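Glyceraldehyde-3-phosphate dehydrogenase (Sulfolobus solfataricus, PDB 1B7G) oxidises and phosphorylates D-glyceraldehyde 3-phosphate to 1,3-bisphosphoglycerate in glycolysis, using either NADP or NAD but with a marked preference for NADP. Local coordinates at residues N224-D229 and K288-M293. The protein carries 1 engineered substitution. Sequence-based numbering, arbitrary orientation.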
loop_
_atom_site.group_PDB
_atom_site.type_symbol
_atom_site.label_atom_id
_atom_site.label_comp_id
_atom_site.label_asym_id
_atom_site.label_seq_id
_atom_site.Cartn_x
_atom_site.Cartn_y
_atom_site.Cartn_z
ATOM N N ASN A 224 -1.522 -8.226 29.200
ATOM C CA ASN A 224 -2.229 -8.543 30.442
ATOM C C ASN A 224 -1.926 -7.394 31.421
ATOM O O ASN A 224 -0.788 -7.224 31.816
ATOM C CB ASN A 224 -1.746 -9.873 30.989
ATOM C CG ASN A 224 -2.357 -10.206 32.343
ATOM O OD1 ASN A 224 -2.325 -9.474 33.339
ATOM N ND2 ASN A 224 -2.961 -11.389 32.398
ATOM N N ILE A 225 -3.016 -6.717 31.780
ATOM C CA ILE A 225 -2.861 -5.558 32.682
ATOM C C ILE A 225 -3.535 -5.890 34.020
ATOM O O ILE A 225 -4.602 -6.493 34.069
ATOM C CB ILE A 225 -3.540 -4.315 32.067
ATOM C CG1 ILE A 225 -2.871 -3.844 30.761
ATOM C CG2 ILE A 225 -3.556 -3.140 33.058
ATOM C CD1 ILE A 225 -3.776 -2.881 29.994
ATOM N N THR A 226 -2.847 -5.501 35.121
ATOM C CA THR A 226 -3.493 -5.661 36.428
ATOM C C THR A 226 -3.774 -4.249 36.976
ATOM O O THR A 226 -2.855 -3.431 36.934
ATOM C CB THR A 226 -2.625 -6.413 37.450
ATOM O OG1 THR A 226 -2.253 -7.649 36.878
ATOM C CG2 THR A 226 -3.398 -6.616 38.758
ATOM N N LEU A 227 -5.024 -3.964 37.253
ATOM C CA LEU A 227 -5.448 -2.649 37.730
ATOM C C LEU A 227 -5.564 -2.593 39.257
ATOM O O LEU A 227 -5.660 -3.610 39.947
ATOM C CB LEU A 227 -6.829 -2.314 37.138
ATOM C CG LEU A 227 -6.915 -2.443 35.611
ATOM C CD1 LEU A 227 -8.335 -2.280 35.123
ATOM C CD2 LEU A 227 -5.972 -1.446 34.957
ATOM N N LYS A 228 -5.601 -1.377 39.791
ATOM C CA LYS A 228 -5.645 -1.221 41.254
ATOM C C LYS A 228 -6.978 -1.684 41.788
ATOM O O LYS A 228 -7.119 -2.295 42.843
ATOM C CB LYS A 228 -5.364 0.248 41.573
ATOM C CG LYS A 228 -5.808 0.708 42.965
ATOM C CD LYS A 228 -4.755 1.651 43.539
ATOM C CE LYS A 228 -5.362 2.684 44.471
ATOM N NZ LYS A 228 -4.301 3.389 45.244
ATOM N N ASP A 229 -8.027 -1.320 41.055
ATOM C CA ASP A 229 -9.391 -1.601 41.413
ATOM C C ASP A 229 -10.092 -2.516 40.420
ATOM O O ASP A 229 -9.653 -2.607 39.275
ATOM C CB ASP A 229 -10.155 -0.231 41.422
ATOM C CG ASP A 229 -9.265 0.843 42.041
ATOM O OD1 ASP A 229 -8.862 0.647 43.212
ATOM O OD2 ASP A 229 -8.902 1.803 41.313
ATOM N N LYS A 288 -12.078 -8.767 33.766
ATOM C CA LYS A 288 -12.603 -9.505 34.900
ATOM C C LYS A 288 -12.003 -8.983 36.208
ATOM O O LYS A 288 -10.850 -9.251 36.532
ATOM C CB LYS A 288 -12.401 -11.015 34.833
ATOM C CG LYS A 288 -13.301 -11.713 35.864
ATOM C CD LYS A 288 -13.048 -13.207 35.937
ATOM C CE LYS A 288 -14.217 -13.870 36.679
ATOM N NZ LYS A 288 -13.752 -15.051 37.462
ATOM N N ASP A 289 -12.824 -8.249 36.947
ATOM C CA ASP A 289 -12.329 -7.677 38.197
ATOM C C ASP A 289 -11.144 -6.758 37.896
ATOM O O ASP A 289 -11.376 -5.713 37.297
ATOM C CB ASP A 289 -11.974 -8.741 39.219
ATOM C CG ASP A 289 -13.123 -9.615 39.669
ATOM O OD1 ASP A 289 -14.309 -9.213 39.674
ATOM O OD2 ASP A 289 -12.818 -10.775 40.028
ATOM N N ASP A 290 -9.969 -7.059 38.436
ATOM C CA ASP A 290 -8.801 -6.220 38.253
ATOM C C ASP A 290 -7.889 -6.695 37.105
ATOM O O ASP A 290 -6.840 -6.098 36.876
ATOM C CB ASP A 290 -7.966 -6.126 39.527
ATOM C CG ASP A 290 -7.253 -7.410 39.894
ATOM O OD1 ASP A 290 -7.454 -8.460 39.252
ATOM O OD2 ASP A 290 -6.475 -7.374 40.880
ATOM N N GLU A 291 -8.330 -7.709 36.368
ATOM C CA GLU A 291 -7.530 -8.197 35.264
ATOM C C GLU A 291 -8.108 -7.792 33.914
ATOM O O GLU A 291 -9.266 -8.062 33.608
ATOM C CB GLU A 291 -7.395 -9.721 35.270
ATOM C CG GLU A 291 -6.059 -10.204 34.738
ATOM C CD GLU A 291 -6.038 -11.688 34.383
ATOM O OE1 GLU A 291 -6.934 -12.435 34.807
ATOM O OE2 GLU A 291 -5.104 -12.074 33.655
ATOM N N VAL A 292 -7.249 -7.198 33.085
ATOM C CA VAL A 292 -7.643 -6.867 31.727
ATOM C C VAL A 292 -6.697 -7.609 30.749
ATOM O O VAL A 292 -5.474 -7.559 30.888
ATOM C CB VAL A 292 -7.537 -5.363 31.445
ATOM C CG1 VAL A 292 -7.835 -5.091 29.974
ATOM C CG2 VAL A 292 -8.522 -4.570 32.300
ATOM N N MET A 293 -7.286 -8.225 29.745
ATOM C CA MET A 293 -6.475 -8.841 28.692
ATOM C C MET A 293 -6.987 -8.300 27.345
ATOM O O MET A 293 -8.131 -7.929 27.301
ATOM C CB MET A 293 -6.517 -10.360 28.741
ATOM C CG MET A 293 -5.455 -10.991 29.626
ATOM S SD MET A 293 -5.612 -12.792 29.811
ATOM C CE MET A 293 -7.066 -12.873 30.826
HETATM O O HOH W 1 -4.487 -4.848 42.120
#
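Asp290, Val292 and Asn224 illustrate how two neighbouring antiparallel strands, 219-227 and 291-298 in the mixed sheet of the C-terminal domain, can be joined differently on their two faces. The backbone sets the frame: Ile225 and Val292 form a hydrogen-bonded pair, Ile225 N reaching Val292 O at 2.7 Å and Val292 N returning to Ile225 O at 2.9 Å, both bonds nearly straight. Next along, the carbonyl of Asp290 receives Leu227 N at 2.8 Å. Asp290 is the second corner residue (i+2) of the type II' turn that runs from Lys288 to Glu291. Asp290 CG stands between backbone N and carbonyl carbon (chi1 70°), which lays the carboxylate alongside Thr226, with Asp290 OD2 3.8 Å from Thr226 CG2; a water that donates to Leu227 O also donates weakly to OD2. On the buried face, Val292 CB lies against Ile225 CB, while Val292 CG2 meets Leu227 CD1 at 3.6 Å; Val157 of strand 157-167 touches both Ile225 and Leu227 there. The face of Asn224, Thr226, Glu291 and Met293 is partly exposed and more polar. Here the extended Glu291 side chain crosses that of Asn224 at about a right angle, and Asn224 ND2 donates to Glu291 OE2 at 2.6 Å. The bond is short but bent, 132° at the hydrogen; it uses the anti lone pair of OE2, which sits 28° out of the amide plane. Met293 CG packs beside the same nitrogen, 3.7 Å from Asn224 ND2. An alanine in place of Asn224 removes the amide and would probably leave the Glu291 carboxylate without this donor and freer to swing. The chemistry thus divides the work: backbone bonds fix the register, aliphatic branches close the inner face, and a diagonal amide-carboxylate bond ties the strands across the outer one.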